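Long-range contact in arylalkylamine N-Acetyltransferase 2 (Aedes aegypti, PDB 4FD5), which probably transfers the acetyl group of acetyl-CoA to the amine of arylalkylamines such as dopamine, and long-chain acyl groups to serotonin: residues K110-Q124 and I186-D198. Residues are numbered along the deposited sequence; the frame is centred on the assembly and turned at random.
Sequences KLLYEQNLKINLFKQ and ITKCEINYTDYLD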
loop_
_atom_site.group_PDB
_atom_site.type_symbol
_atom_site.label_atom_id
_atom_site.label_comp_id
_atom_site.label_asym_id
_atom_site.label_seq_id
_atom_site.Cartn_x
_atom_site.Cartn_y
_atom_site.Cartn_z
ATOM N N LYS A 110 7.833 -11.367 3.965
ATOM C CA LYS A 110 7.750 -12.737 3.490
ATOM C C LYS A 110 6.377 -13.082 2.929
ATOM O O LYS A 110 6.283 -13.658 1.843
ATOM C CB LYS A 110 8.132 -13.709 4.610
ATOM C CG LYS A 110 8.216 -15.162 4.188
ATOM C CD LYS A 110 8.788 -16.020 5.326
ATOM C CE LYS A 110 8.256 -17.451 5.281
ATOM N NZ LYS A 110 8.725 -18.225 4.094
ATOM N N LEU A 111 5.310 -12.734 3.651
ATOM C CA LEU A 111 3.978 -13.044 3.129
ATOM C C LEU A 111 3.748 -12.353 1.784
ATOM O O LEU A 111 3.274 -12.972 0.812
ATOM C CB LEU A 111 2.893 -12.643 4.118
ATOM C CG LEU A 111 1.458 -12.737 3.588
ATOM C CD1 LEU A 111 1.089 -14.166 3.140
ATOM C CD2 LEU A 111 0.494 -12.221 4.644
ATOM N N LEU A 112 4.095 -11.070 1.717
ATOM C CA LEU A 112 3.836 -10.340 0.467
ATOM C C LEU A 112 4.682 -10.879 -0.700
ATOM O O LEU A 112 4.185 -11.050 -1.828
ATOM C CB LEU A 112 4.041 -8.840 0.667
ATOM C CG LEU A 112 3.154 -8.218 1.740
ATOM C CD1 LEU A 112 3.690 -6.849 2.116
ATOM C CD2 LEU A 112 1.712 -8.137 1.254
ATOM N N TYR A 113 5.948 -11.180 -0.433
ATOM C CA TYR A 113 6.815 -11.800 -1.447
ATOM C C TYR A 113 6.254 -13.132 -1.967
ATOM O O TYR A 113 6.135 -13.373 -3.179
ATOM C CB TYR A 113 8.212 -11.995 -0.851
ATOM C CG TYR A 113 9.144 -12.795 -1.725
ATOM C CD1 TYR A 113 9.795 -12.206 -2.803
ATOM C CD2 TYR A 113 9.376 -14.143 -1.466
ATOM C CE1 TYR A 113 10.642 -12.937 -3.601
ATOM C CE2 TYR A 113 10.219 -14.881 -2.261
ATOM C CZ TYR A 113 10.847 -14.271 -3.328
ATOM O OH TYR A 113 11.692 -15.016 -4.121
ATOM N N GLU A 114 5.891 -13.991 -1.028
ATOM C CA GLU A 114 5.348 -15.296 -1.359
ATOM C C GLU A 114 4.099 -15.192 -2.207
ATOM O O GLU A 114 3.949 -15.923 -3.187
ATOM C CB GLU A 114 4.995 -16.054 -0.098
ATOM C CG GLU A 114 6.171 -16.506 0.692
ATOM C CD GLU A 114 5.720 -17.285 1.904
ATOM O OE1 GLU A 114 4.705 -16.880 2.524
ATOM O OE2 GLU A 114 6.358 -18.306 2.212
ATOM N N GLN A 115 3.187 -14.301 -1.837
ATOM C CA GLN A 115 1.950 -14.221 -2.601
ATOM C C GLN A 115 2.225 -13.668 -3.991
ATOM O O GLN A 115 1.651 -14.140 -4.979
ATOM C CB GLN A 115 0.894 -13.400 -1.865
ATOM C CG GLN A 115 0.380 -14.099 -0.619
ATOM C CD GLN A 115 -0.327 -15.394 -0.957
ATOM O OE1 GLN A 115 -1.339 -15.389 -1.657
ATOM N NE2 GLN A 115 0.214 -16.511 -0.485
ATOM N N ASN A 116 3.128 -12.697 -4.070
ATOM C CA ASN A 116 3.487 -12.138 -5.375
ATOM C C ASN A 116 4.159 -13.131 -6.324
ATOM O O ASN A 116 4.120 -12.941 -7.544
ATOM C CB ASN A 116 4.326 -10.872 -5.218
ATOM C CG ASN A 116 3.469 -9.634 -5.099
ATOM O OD1 ASN A 116 2.893 -9.179 -6.086
ATOM N ND2 ASN A 116 3.364 -9.091 -3.889
ATOM N N LEU A 117 4.772 -14.181 -5.781
ATOM C CA LEU A 117 5.304 -15.238 -6.655
ATOM C C LEU A 117 4.246 -16.015 -7.450
ATOM O O LEU A 117 4.573 -16.723 -8.406
ATOM C CB LEU A 117 6.135 -16.236 -5.853
ATOM C CG LEU A 117 7.466 -15.750 -5.294
ATOM C CD1 LEU A 117 8.120 -16.870 -4.473
ATOM C CD2 LEU A 117 8.386 -15.300 -6.411
ATOM N N LYS A 118 2.986 -15.903 -7.063
ATOM C CA LYS A 118 1.968 -16.783 -7.619
ATOM C C LYS A 118 1.315 -16.207 -8.864
ATOM O O LYS A 118 0.522 -16.873 -9.526
ATOM C CB LYS A 118 0.918 -17.097 -6.560
ATOM C CG LYS A 118 1.522 -17.736 -5.323
ATOM C CD LYS A 118 0.490 -17.941 -4.241
ATOM C CE LYS A 118 -0.715 -18.693 -4.781
ATOM N NZ LYS A 118 -1.583 -19.231 -3.683
ATOM N N ILE A 119 1.652 -14.960 -9.167
ATOM C CA ILE A 119 1.148 -14.303 -10.367
ATOM C C ILE A 119 2.263 -13.521 -11.057
ATOM O O ILE A 119 3.252 -13.155 -10.437
ATOM C CB ILE A 119 -0.015 -13.330 -10.049
ATOM C CG1 ILE A 119 0.457 -12.230 -9.090
ATOM C CG2 ILE A 119 -1.231 -14.088 -9.515
ATOM C CD1 ILE A 119 -0.647 -11.307 -8.607
ATOM N N ASN A 120 2.089 -13.259 -12.348
ATOM C CA ASN A 120 3.011 -12.396 -13.082
ATOM C C ASN A 120 2.177 -11.460 -13.946
ATOM O O ASN A 120 1.733 -11.830 -15.030
ATOM C CB ASN A 120 3.958 -13.232 -13.939
ATOM C CG ASN A 120 5.030 -12.397 -14.615
ATOM O OD1 ASN A 120 4.897 -11.180 -14.748
ATOM N ND2 ASN A 120 6.104 -13.052 -15.048
ATOM N N LEU A 121 1.939 -10.249 -13.453
ATOM C CA LEU A 121 1.044 -9.340 -14.159
ATOM C C LEU A 121 1.717 -8.758 -15.390
ATOM O O LEU A 121 1.038 -8.396 -16.362
ATOM C CB LEU A 121 0.559 -8.221 -13.234
ATOM C CG LEU A 121 -0.587 -8.590 -12.277
ATOM C CD1 LEU A 121 -0.404 -9.962 -11.682
ATOM C CD2 LEU A 121 -0.740 -7.533 -11.174
ATOM N N PHE A 122 3.045 -8.668 -15.347
ATOM C CA PHE A 122 3.788 -8.141 -16.491
ATOM C C PHE A 122 3.542 -9.031 -17.698
ATOM O O PHE A 122 3.294 -8.551 -18.802
ATOM C CB PHE A 122 5.281 -8.060 -16.186
ATOM C CG PHE A 122 5.615 -7.116 -15.065
ATOM C CD1 PHE A 122 5.892 -7.597 -13.797
ATOM C CD2 PHE A 122 5.635 -5.742 -15.279
ATOM C CE1 PHE A 122 6.198 -6.729 -12.766
ATOM C CE2 PHE A 122 5.935 -4.874 -14.253
ATOM C CZ PHE A 122 6.220 -5.365 -12.992
ATOM N N LYS A 123 3.603 -10.336 -17.476
ATOM C CA LYS A 123 3.341 -11.282 -18.544
ATOM C C LYS A 123 1.870 -11.304 -18.926
ATOM O O LYS A 123 1.519 -11.261 -20.105
ATOM C CB LYS A 123 3.795 -12.678 -18.129
ATOM C CG LYS A 123 5.249 -12.994 -18.457
ATOM C CD LYS A 123 6.222 -11.979 -17.850
ATOM C CE LYS A 123 7.670 -12.339 -18.148
ATOM N NZ LYS A 123 8.563 -11.729 -17.128
ATOM N N GLN A 124 1.001 -11.354 -17.925
ATOM C CA GLN A 124 -0.431 -11.452 -18.177
ATOM C C GLN A 124 -0.941 -10.325 -19.059
ATOM O O GLN A 124 -1.775 -10.557 -19.931
ATOM C CB GLN A 124 -1.225 -11.503 -16.864
ATOM C CG GLN A 124 -2.707 -11.782 -17.053
ATOM C CD GLN A 124 -3.425 -12.056 -15.741
ATOM O OE1 GLN A 124 -2.798 -12.367 -14.729
ATOM N NE2 GLN A 124 -4.749 -11.944 -15.758
ATOM N N ILE A 186 -9.783 -6.065 -9.750
ATOM C CA ILE A 186 -10.136 -7.481 -9.733
ATOM C C ILE A 186 -9.107 -8.232 -8.903
ATOM O O ILE A 186 -7.905 -7.972 -9.012
ATOM C CB ILE A 186 -10.084 -8.052 -11.173
ATOM C CG1 ILE A 186 -11.056 -7.296 -12.079
ATOM C CG2 ILE A 186 -10.349 -9.557 -11.183
ATOM C CD1 ILE A 186 -12.432 -7.189 -11.508
ATOM N N THR A 187 -9.572 -9.190 -8.107
ATOM C CA THR A 187 -8.665 -10.002 -7.296
ATOM C C THR A 187 -7.969 -11.065 -8.150
ATOM O O THR A 187 -8.629 -11.860 -8.832
ATOM C CB THR A 187 -9.421 -10.662 -6.114
ATOM O OG1 THR A 187 -9.976 -9.633 -5.286
ATOM C CG2 THR A 187 -8.501 -11.533 -5.283
ATOM N N LYS A 188 -6.639 -11.052 -8.121
ATOM C CA LYS A 188 -5.829 -12.008 -8.861
ATOM C C LYS A 188 -5.299 -13.091 -7.934
ATOM O O LYS A 188 -5.078 -14.224 -8.368
ATOM C CB LYS A 188 -4.667 -11.308 -9.568
ATOM C CG LYS A 188 -5.110 -10.215 -10.525
ATOM C CD LYS A 188 -6.192 -10.733 -11.467
ATOM C CE LYS A 188 -5.694 -10.824 -12.902
ATOM N NZ LYS A 188 -6.713 -11.463 -13.791
ATOM N N CYS A 189 -5.095 -12.747 -6.664
ATOM C CA CYS A 189 -4.534 -13.722 -5.715
ATOM C C CYS A 189 -5.110 -13.393 -4.347
ATOM O O CYS A 189 -5.295 -12.232 -4.045
ATOM C CB CYS A 189 -2.991 -13.606 -5.698
ATOM S SG CYS A 189 -2.130 -14.918 -4.819
ATOM N N GLU A 190 -5.414 -14.387 -3.518
ATOM C CA GLU A 190 -5.910 -14.068 -2.179
ATOM C C GLU A 190 -5.549 -15.142 -1.170
ATOM O O GLU A 190 -5.378 -16.303 -1.524
ATOM C CB GLU A 190 -7.414 -13.819 -2.183
ATOM C CG GLU A 190 -8.272 -15.023 -2.489
ATOM C CD GLU A 190 -9.746 -14.665 -2.561
ATOM O OE1 GLU A 190 -10.074 -13.459 -2.479
ATOM O OE2 GLU A 190 -10.575 -15.581 -2.707
ATOM N N ILE A 191 -5.432 -14.735 0.092
ATOM C CA ILE A 191 -5.173 -15.695 1.167
ATOM C C ILE A 191 -5.843 -15.260 2.471
ATOM O O ILE A 191 -5.843 -14.072 2.824
ATOM C CB ILE A 191 -3.659 -15.935 1.367
ATOM C CG1 ILE A 191 -3.417 -17.063 2.386
ATOM C CG2 ILE A 191 -2.953 -14.653 1.792
ATOM C CD1 ILE A 191 -1.949 -17.427 2.531
ATOM N N ASN A 192 -6.452 -16.220 3.168
ATOM C CA ASN A 192 -7.090 -15.956 4.451
ATOM C C ASN A 192 -6.044 -15.988 5.542
ATOM O O ASN A 192 -5.254 -16.929 5.606
ATOM C CB ASN A 192 -8.135 -17.030 4.771
ATOM C CG ASN A 192 -9.334 -16.983 3.848
ATOM O OD1 ASN A 192 -9.908 -15.923 3.614
ATOM N ND2 ASN A 192 -9.723 -18.141 3.326
ATOM N N TYR A 193 -6.039 -14.966 6.389
ATOM C CA TYR A 193 -5.074 -14.879 7.481
ATOM C C TYR A 193 -5.212 -16.073 8.426
ATOM O O TYR A 193 -4.237 -16.532 9.007
ATOM C CB TYR A 193 -5.237 -13.563 8.235
ATOM C CG TYR A 193 -4.938 -12.355 7.378
ATOM C CD1 TYR A 193 -3.776 -12.303 6.626
ATOM C CD2 TYR A 193 -5.820 -11.295 7.308
ATOM C CE1 TYR A 193 -3.495 -11.206 5.832
ATOM C CE2 TYR A 193 -5.547 -10.199 6.524
ATOM C CZ TYR A 193 -4.379 -10.172 5.790
ATOM O OH TYR A 193 -4.093 -9.085 4.991
ATOM N N THR A 194 -6.423 -16.592 8.563
ATOM C CA THR A 194 -6.605 -17.721 9.470
ATOM C C THR A 194 -6.009 -19.009 8.918
ATOM O O THR A 194 -5.864 -19.988 9.651
ATOM C CB THR A 194 -8.082 -17.952 9.835
ATOM O OG1 THR A 194 -8.869 -18.012 8.642
ATOM C CG2 THR A 194 -8.596 -16.832 10.722
ATOM N N ASP A 195 -5.659 -19.014 7.633
ATOM C CA ASP A 195 -5.112 -20.212 6.993
ATOM C C ASP A 195 -3.598 -20.135 6.822
ATOM O O ASP A 195 -2.984 -21.062 6.304
ATOM C CB ASP A 195 -5.746 -20.433 5.612
ATOM C CG ASP A 195 -7.249 -20.635 5.671
ATOM O OD1 ASP A 195 -7.767 -21.148 6.686
ATOM O OD2 ASP A 195 -7.916 -20.276 4.681
ATOM N N TYR A 196 -2.997 -19.023 7.238
ATOM C CA TYR A 196 -1.570 -18.819 7.018
ATOM C C TYR A 196 -0.808 -19.094 8.316
ATOM O O TYR A 196 -0.783 -18.249 9.210
ATOM C CB TYR A 196 -1.332 -17.390 6.514
ATOM C CG TYR A 196 0.105 -17.067 6.171
ATOM C CD1 TYR A 196 0.782 -17.778 5.193
ATOM C CD2 TYR A 196 0.784 -16.036 6.824
ATOM C CE1 TYR A 196 2.093 -17.486 4.876
ATOM C CE2 TYR A 196 2.096 -15.727 6.506
ATOM C CZ TYR A 196 2.747 -16.458 5.534
ATOM O OH TYR A 196 4.051 -16.171 5.206
ATOM N N LEU A 197 -0.198 -20.281 8.401
ATOM C CA LEU A 197 0.420 -20.786 9.643
ATOM C C LEU A 197 1.928 -21.061 9.504
ATOM O O LEU A 197 2.407 -21.381 8.415
ATOM C CB LEU A 197 -0.296 -22.072 10.093
ATOM C CG LEU A 197 -1.822 -22.129 9.957
ATOM C CD1 LEU A 197 -2.350 -23.508 10.366
ATOM C CD2 LEU A 197 -2.522 -21.035 10.763
ATOM N N ASP A 198 2.672 -20.961 10.610
ATOM C CA ASP A 198 4.130 -21.182 10.597
ATOM C C ASP A 198 4.520 -22.661 10.614
ATOM O O ASP A 198 3.649 -23.528 10.654
ATOM C CB ASP A 198 4.808 -20.462 11.768
ATOM C CG ASP A 198 4.132 -20.733 13.104
ATOM O OD1 ASP A 198 3.394 -21.736 13.234
ATOM O OD2 ASP A 198 4.349 -19.930 14.042
#
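The hydroxyl of Tyr-196 donates a hydrogen bond to Glu-114, OH lying 2.9 Å from OE1 and reaching that oxygen on the syn side though 34° out of the carboxylate plane. The other oxygen, OE2, forms a salt bridge with NZ of Lys-110, one helical turn earlier, so the two partners together restrain the carboxylate's rotation. Glutamate suits the place because its chain, extended beyond CG, carries the carboxylate out from the helix to where both donors can meet it. Beneath this polar edge, Leu-111 lays CD1 over the centre of the Tyr-196 ring, 3.8 Å from the centroid and almost along the ring normal, a CH-pi contact. The tyrosine swings CG anti to its own N (chi1 -177°), which brings the ring's face over the leucine while its hydroxyl still reaches the glutamate. The other leucine methyl, CD2, meets the edge of the Tyr-193 ring, whose OH is hydrogen-bonded to Thr-172 O.

Further along the helix, Gln-115 crosses Ile-191 at about a right angle. A bend at chi2 folds its amide back against the strand, where OE1 lies 3.3 Å from SG of Cys-189 and NE2 lies 3.8 Å from CD1 of Ile-191. Cysteine is small enough to let the backbone of Gln-115 come close, and the aliphatic chain of Lys-118 borders the same sulfur. At the last position of the type I turn 116-119, Ile-119 sets CG2 4.2 Å from CB of Cys-189 and also touches Ile-216 on the neighbouring strand. There Lys-188 and Cys-189 form a classic beta bulge opposite Ile-216. Helix segment 110-116 thus packs, at 137° to strand 189-192, against an outermost strand of the mixed central sheet, an alpha/beta layering characteristic of the GNAT acetyltransferase fold.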